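Local coordinates for protein putative S-adenosyl-L-methionine-dependent Methyltransferase (Methanococcus maripaludis, PDB 3DLC) that binds S-adenosylmethionine and is probably a class I methyltransferase of Rossmann-like fold, whose methyl acceptor is not firmly established, at residues D113-R118 / T144-G149; E133-L138 / I209-T214. All blocks are in the same frame, centred on the assembly; numbering follows the deposited sequence.

After the strands and helices of its first half, the chain runs through strand 112-118, helix 127-137 and strand 142-148, and much later reaches strand 206-211. Contact 1 closes the shorter loop: 113-118 pairs with 144-149 across 25 intervening residues, a beta-alpha-beta crossover made by helix 127-137. Contact 2 starts within that crossover, at 133-138, and ends beyond it at 209-214, spanning 70 residues, so the two loops cross along the chain. Their centres lie 10 Å apart, joined by a probable hydrogen bond from Ile209 N to Ile146 O (2.7 Å). Together they tie the strand whose C-terminal end meets S-adenosylmethionine to the crossover helix and the antiparallel strand beside 142-148.

Contact 1. Residues D113-R118 / T144-G149; sequences DLIVSR and TYIGGG. With SAM (S-adenosylmethionine), chain C.
Arg118 reaches Gly149 on an extended side chain: CG lies anti to the backbone N (chi1 -178°), chi2 and chi3 continue the zigzag, and only the last torsion turns the guanidinium. NE and NH2 then meet one acceptor, Gly149 O, side-on and near the guanidinium plane. The bond from Arg118 NE, 2.9 Å to Gly149 O, runs almost in line with the carbonyl, whereas NH2 approaches from above the carbonyl plane. Arg118 NH1 turns to S-adenosylmethionine and reaches its carboxylate atom O at 3.0 Å, a fairly straight bond (164°). The ligand's amino N also donates to Arg118 O, so side chain and backbone both hold the methionine moiety. A leucine in place of Arg118 would probably leave the ligand carboxylate without this charged partner and Gly149 O without these two side-chain donors.

Behind this site the short segments 114-118 and 144-146 run parallel, 7° apart. Tyr145 N donates to Ile115 O (2.8 Å), Ser117 N to Tyr145 O (3.0 Å) and Gly147 N to Ser117 O (2.9 Å), the alternating ladder of parallel pairing. A water donates to both Ser117 OG and Gly147 O, while Ser117 OG is also hydrogen-bonded to Ile50 O. Ile115 and Ile146 lie side by side and point the same way, with Ile115 CG2 4.1 Å from Ile146 CD1. Gly149 has backbone angles at which a side chain would strike the preceding carbonyl O.

The face bearing Ile115, Thr144 and Ile146 is covered by Ile134 of helix 127-137; the other, bearing Leu114, Arg118 and Tyr145, meets helix 28-40. Strand 46-50 flanks 113-118 in the sheet, and strand 206-211 flanks 144-149.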
loop_
_atom_site.group_PDB
_atom_site.type_symbol
_atom_site.label_atom_id
_atom_site.label_comp_id
_atom_site.label_asym_id
_atom_site.label_seq_id
_atom_site.Cartn_x
_atom_site.Cartn_y
_atom_site.Cartn_z
ATOM N N ASP A 113 3.671 10.086 10.164
ATOM C CA ASP A 113 2.462 9.978 10.978
ATOM C C ASP A 113 1.586 8.789 10.591
ATOM O O ASP A 113 0.889 8.218 11.417
ATOM C CB ASP A 113 1.659 11.280 10.862
ATOM C CG ASP A 113 2.411 12.470 11.432
ATOM O OD1 ASP A 113 2.666 12.481 12.658
ATOM O OD2 ASP A 113 2.741 13.374 10.672
ATOM N N LEU A 114 1.616 8.466 9.311
ATOM C CA LEU A 114 0.793 7.417 8.727
ATOM C C LEU A 114 1.550 6.723 7.622
ATOM O O LEU A 114 2.206 7.380 6.831
ATOM C CB LEU A 114 -0.494 8.008 8.148
ATOM C CG LEU A 114 -1.456 7.054 7.455
ATOM C CD1 LEU A 114 -2.052 6.016 8.412
ATOM C CD2 LEU A 114 -2.574 7.882 6.746
ATOM N N ILE A 115 1.516 5.401 7.613
ATOM C CA ILE A 115 2.098 4.606 6.533
ATOM C C ILE A 115 0.999 3.730 5.969
ATOM O O ILE A 115 0.373 2.953 6.708
ATOM C CB ILE A 115 3.283 3.741 7.003
ATOM C CG1 ILE A 115 4.364 4.619 7.626
ATOM C CG2 ILE A 115 3.803 2.883 5.883
ATOM C CD1 ILE A 115 5.518 3.839 8.290
ATOM N N VAL A 116 0.758 3.847 4.666
ATOM C CA VAL A 116 -0.236 3.052 3.982
ATOM C C VAL A 116 0.434 2.243 2.876
ATOM O O VAL A 116 1.486 2.600 2.391
ATOM C CB VAL A 116 -1.370 3.947 3.388
ATOM C CG1 VAL A 116 -2.015 4.810 4.484
ATOM C CG2 VAL A 116 -0.869 4.827 2.230
ATOM N N SER A 117 -0.200 1.150 2.478
ATOM C CA SER A 117 0.296 0.349 1.363
ATOM C C SER A 117 -0.792 -0.598 0.914
ATOM O O SER A 117 -1.353 -1.335 1.734
ATOM C CB SER A 117 1.462 -0.483 1.815
ATOM O OG SER A 117 1.967 -1.295 0.773
ATOM N N ARG A 118 -1.086 -0.585 -0.391
ATOM C CA ARG A 118 -2.069 -1.484 -0.976
ATOM C C ARG A 118 -1.430 -2.354 -2.016
ATOM O O ARG A 118 -0.783 -1.865 -2.941
ATOM C CB ARG A 118 -3.229 -0.719 -1.618
ATOM C CG ARG A 118 -4.279 -1.631 -2.186
ATOM C CD ARG A 118 -5.353 -0.899 -3.036
ATOM N NE ARG A 118 -6.248 -1.895 -3.581
ATOM C CZ ARG A 118 -5.929 -2.689 -4.609
ATOM N NH1 ARG A 118 -4.839 -2.450 -5.305
ATOM N NH2 ARG A 118 -6.729 -3.674 -4.945
ATOM N N THR A 144 -0.163 2.470 10.901
ATOM C CA THR A 144 -0.032 1.896 9.565
ATOM C C THR A 144 -1.359 1.301 9.096
ATOM O O THR A 144 -2.244 0.992 9.881
ATOM C CB THR A 144 1.066 0.804 9.453
ATOM O OG1 THR A 144 0.632 -0.442 10.021
ATOM C CG2 THR A 144 2.344 1.209 10.131
ATOM N N TYR A 145 -1.449 1.103 7.780
ATOM C CA TYR A 145 -2.601 0.441 7.147
ATOM C C TYR A 145 -2.024 -0.189 5.883
ATOM O O TYR A 145 -1.998 0.407 4.814
ATOM C CB TYR A 145 -3.682 1.462 6.864
ATOM C CG TYR A 145 -5.053 0.895 6.552
ATOM C CD1 TYR A 145 -5.931 0.525 7.558
ATOM C CD2 TYR A 145 -5.513 0.808 5.250
ATOM C CE1 TYR A 145 -7.197 0.095 7.287
ATOM C CE2 TYR A 145 -6.790 0.379 4.976
ATOM C CZ TYR A 145 -7.633 0.021 5.995
ATOM O OH TYR A 145 -8.903 -0.387 5.672
ATOM N N ILE A 146 -1.518 -1.412 6.064
ATOM C CA ILE A 146 -0.689 -2.104 5.047
ATOM C C ILE A 146 -1.318 -3.430 4.701
ATOM O O ILE A 146 -1.491 -4.305 5.559
ATOM C CB ILE A 146 0.744 -2.315 5.601
ATOM C CG1 ILE A 146 1.421 -0.953 5.815
ATOM C CG2 ILE A 146 1.542 -3.252 4.709
ATOM C CD1 ILE A 146 2.650 -1.012 6.674
ATOM N N GLY A 147 -1.691 -3.604 3.437
ATOM C CA GLY A 147 -2.400 -4.830 3.086
ATOM C C GLY A 147 -2.950 -4.756 1.697
ATOM O O GLY A 147 -2.250 -4.321 0.773
ATOM N N GLY A 148 -4.194 -5.157 1.547
ATOM C CA GLY A 148 -4.856 -5.112 0.244
ATOM C C GLY A 148 -6.337 -5.285 0.355
ATOM O O GLY A 148 -6.835 -5.659 1.389
ATOM N N GLY A 149 -7.040 -4.993 -0.722
ATOM C CA GLY A 149 -8.472 -5.091 -0.722
ATOM C C GLY A 149 -9.104 -4.061 -1.627
ATOM O O GLY A 149 -8.442 -3.359 -2.395
HETATM N N SAM C . -0.496 0.586 -4.564
HETATM C CA SAM C . -0.908 0.588 -5.992
HETATM C C SAM C . -2.388 0.346 -6.101
HETATM O O SAM C . -2.982 -0.153 -5.142
HETATM O OXT SAM C . -2.943 0.603 -7.163
HETATM C CB SAM C . -0.097 -0.422 -6.781
HETATM C CG SAM C . -0.270 -1.853 -6.386
HETATM S SD SAM C . 0.775 -2.890 -7.428
HETATM C CE SAM C . -0.267 -4.320 -7.342
HETATM C "C5'" SAM C . 2.220 -3.327 -6.325
HETATM C "C4'" SAM C . 3.416 -2.331 -6.250
HETATM O "O4'" SAM C . 4.419 -2.550 -5.205
HETATM C "C3'" SAM C . 4.163 -2.140 -7.594
HETATM O "O3'" SAM C . 4.046 -0.804 -7.976
HETATM C "C2'" SAM C . 5.602 -2.528 -7.248
HETATM O "O2'" SAM C . 6.624 -1.942 -8.022
HETATM C "C1'" SAM C . 5.682 -2.189 -5.750
HETATM N N9 SAM C . 6.706 -2.947 -5.014
HETATM C C8 SAM C . 6.837 -4.315 -4.970
HETATM N N7 SAM C . 7.836 -4.671 -4.127
HETATM C C5 SAM C . 8.369 -3.506 -3.642
HETATM C C6 SAM C . 9.431 -3.230 -2.776
HETATM N N6 SAM C . 10.247 -4.162 -2.251
HETATM N N1 SAM C . 9.650 -1.934 -2.463
HETATM C C2 SAM C . 8.893 -0.925 -3.010
HETATM N N3 SAM C . 7.890 -1.140 -3.908
HETATM C C4 SAM C . 7.653 -2.423 -4.174
HETATM O O HOH W 1 0.585 -3.683 0.711
#

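Contact 2. Residues E133-L138 / I209-T214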
loop_
_atom_site.group_PDB
_atom_site.type_symbol
_atom_site.label_atom_id
_atom_site.label_comp_id
_atom_site.label_asym_id
_atom_site.label_seq_id
_atom_site.Cartn_x
_atom_site.Cartn_y
_atom_site.Cartn_z
ATOM N N GLU A 133 11.988 -1.809 8.812
ATOM C CA GLU A 133 12.121 -0.480 8.175
ATOM C C GLU A 133 10.862 0.371 8.358
ATOM O O GLU A 133 10.919 1.567 8.627
ATOM C CB GLU A 133 12.465 -0.633 6.681
ATOM C CG GLU A 133 13.919 -0.889 6.436
ATOM C CD GLU A 133 14.721 0.358 6.764
ATOM O OE1 GLU A 133 14.748 1.304 5.935
ATOM O OE2 GLU A 133 15.286 0.425 7.872
ATOM N N ILE A 134 9.702 -0.253 8.166
ATOM C CA ILE A 134 8.427 0.416 8.372
ATOM C C ILE A 134 8.354 0.953 9.791
ATOM O O ILE A 134 7.967 2.097 10.033
ATOM C CB ILE A 134 7.273 -0.539 8.045
ATOM C CG1 ILE A 134 7.237 -0.740 6.523
ATOM C CG2 ILE A 134 5.930 -0.035 8.572
ATOM C CD1 ILE A 134 6.421 -1.956 6.055
ATOM N N TYR A 135 8.731 0.129 10.759
ATOM C CA TYR A 135 8.667 0.580 12.143
ATOM C C TYR A 135 9.662 1.701 12.394
ATOM O O TYR A 135 9.351 2.631 13.158
ATOM C CB TYR A 135 8.873 -0.582 13.117
ATOM C CG TYR A 135 8.293 -0.355 14.490
ATOM C CD1 TYR A 135 6.932 -0.210 14.649
ATOM C CD2 TYR A 135 9.068 -0.317 15.621
ATOM C CE1 TYR A 135 6.350 -0.061 15.863
ATOM C CE2 TYR A 135 8.480 -0.179 16.903
ATOM C CZ TYR A 135 7.116 -0.054 16.995
ATOM O OH TYR A 135 6.479 0.123 18.206
ATOM N N ARG A 136 10.842 1.621 11.759
ATOM C CA ARG A 136 11.837 2.635 11.949
ATOM C C ARG A 136 11.349 4.023 11.526
ATOM O O ARG A 136 11.611 5.030 12.212
ATOM C CB ARG A 136 13.119 2.276 11.188
ATOM C CG ARG A 136 14.214 3.321 11.331
ATOM C CD ARG A 136 15.447 2.996 10.477
ATOM N NE ARG A 136 15.190 3.008 9.044
ATOM C CZ ARG A 136 15.023 4.106 8.312
ATOM N NH1 ARG A 136 15.077 5.314 8.851
ATOM N NH2 ARG A 136 14.785 3.979 7.006
ATOM N N ILE A 137 10.689 4.091 10.370
ATOM C CA ILE A 137 10.279 5.384 9.824
ATOM C C ILE A 137 8.964 5.912 10.419
ATOM O O ILE A 137 8.602 7.049 10.197
ATOM C CB ILE A 137 10.210 5.382 8.268
ATOM C CG1 ILE A 137 9.124 4.436 7.738
ATOM C CG2 ILE A 137 11.598 5.079 7.654
ATOM C CD1 ILE A 137 8.536 4.866 6.423
ATOM N N LEU A 138 8.238 5.084 11.144
ATOM C CA LEU A 138 6.986 5.459 11.785
ATOM C C LEU A 138 7.269 6.330 13.016
ATOM O O LEU A 138 8.117 5.999 13.843
ATOM C CB LEU A 138 6.240 4.166 12.195
ATOM C CG LEU A 138 4.811 4.299 12.700
ATOM C CD1 LEU A 138 3.911 4.968 11.646
ATOM C CD2 LEU A 138 4.269 2.909 13.069
ATOM N N ILE A 209 -2.752 -4.582 7.972
ATOM C CA ILE A 209 -1.848 -4.605 9.110
ATOM C C ILE A 209 -1.755 -3.200 9.666
ATOM O O ILE A 209 -1.331 -2.276 8.973
ATOM C CB ILE A 209 -0.472 -5.118 8.662
ATOM C CG1 ILE A 209 -0.554 -6.546 8.100
ATOM C CG2 ILE A 209 0.535 -5.011 9.803
ATOM C CD1 ILE A 209 0.646 -6.940 7.225
ATOM N N ILE A 210 -2.135 -3.067 10.937
ATOM C CA ILE A 210 -2.272 -1.770 11.599
ATOM C C ILE A 210 -1.410 -1.722 12.857
ATOM O O ILE A 210 -1.806 -2.127 13.964
ATOM C CB ILE A 210 -3.755 -1.514 11.966
ATOM C CG1 ILE A 210 -4.626 -1.603 10.715
ATOM C CG2 ILE A 210 -3.922 -0.158 12.660
ATOM C CD1 ILE A 210 -6.121 -1.556 10.948
ATOM N N ILE A 211 -0.191 -1.254 12.666
ATOM C CA ILE A 211 0.783 -1.128 13.732
ATOM C C ILE A 211 0.621 0.240 14.364
ATOM O O ILE A 211 0.446 1.234 13.682
ATOM C CB ILE A 211 2.204 -1.282 13.171
ATOM C CG1 ILE A 211 2.399 -2.703 12.607
ATOM C CG2 ILE A 211 3.262 -0.956 14.232
ATOM C CD1 ILE A 211 3.548 -2.818 11.598
ATOM N N SER A 212 0.758 0.277 15.685
ATOM C CA SER A 212 0.811 1.514 16.440
ATOM C C SER A 212 2.152 1.617 17.098
ATOM O O SER A 212 2.460 0.788 17.925
ATOM C CB SER A 212 -0.199 1.518 17.565
ATOM O OG SER A 212 -1.499 1.601 17.081
ATOM N N LYS A 213 2.937 2.643 16.840
ATOM C CA LYS A 213 4.195 2.767 17.523
ATOM C C LYS A 213 3.966 3.414 18.847
ATOM O O LYS A 213 3.472 4.527 18.958
ATOM C CB LYS A 213 5.210 3.575 16.713
ATOM C CG LYS A 213 6.531 3.717 17.476
ATOM C CD LYS A 213 7.656 4.502 16.801
ATOM C CE LYS A 213 8.522 3.645 15.990
ATOM N NZ LYS A 213 9.677 4.292 15.308
ATOM N N THR A 214 4.347 2.706 19.876
ATOM C CA THR A 214 4.130 3.158 21.225
ATOM C C THR A 214 5.326 2.796 22.072
ATOM O O THR A 214 6.103 1.929 21.731
ATOM C CB THR A 214 2.818 2.538 21.767
ATOM O OG1 THR A 214 2.336 3.276 22.895
ATOM C CG2 THR A 214 2.950 1.020 22.082
HETATM O O HOH W 2 4.005 -0.988 19.230
HETATM O O HOH W 3 7.813 0.340 20.396
#
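Leu138 and Lys213 have the nearest CA atoms of the two segments, 6.9 Å apart, and the meeting falls at the C-terminal end of helix 127-137. Helical backbone angles end at Ile137, and Leu138 leaves them for an extended conformation; across from it, the chain leaving strand 206-211 passes the helix end in extended form. Ile137 N still bonds Glu133 O, but Leu138 N makes only weak bonds, to Ile134 O and Tyr135 O. At this helix end Tyr135 O and Leu138 O both face the lysine.

Lys213 NZ takes up both carbonyls, at 2.7 Å from Tyr135 O and 2.7 Å from Leu138 O. It lies in the carbonyl plane of Leu138 and is tilted 20° from that of Tyr135. A bend at chi3 (-90°) in the otherwise extended side chain carries the ammonium to this point. On the way, Lys213 CE passes over the middle of one face of Tyr135, 3.9 Å from the Tyr135 ring centroid, in a CH-pi contact; Lys213 NZ sits farther out above the same face, 4.9 Å from that centroid, in a cation-pi contact. The edge of that ring meets a methyl, Tyr135 CE1 touching Ile211 CG2 at 3.6 Å. Leu138 CD2 packs alongside Lys213 CB (3.8 Å), the two side chains running in opposite directions. At the phenol end, two waters link Tyr135 OH to Ser212 O and Thr214 O respectively.

A C-terminal helix end presents acceptors and a partial negative charge, and an ammonium placed there is likely to be stabilised in its charged form. Asn110 OD1 is a third acceptor for NZ. Thus one lysine, through two carbonyls and an aromatic face, joins the chain after strand 206-211 to the end of helix 127-137.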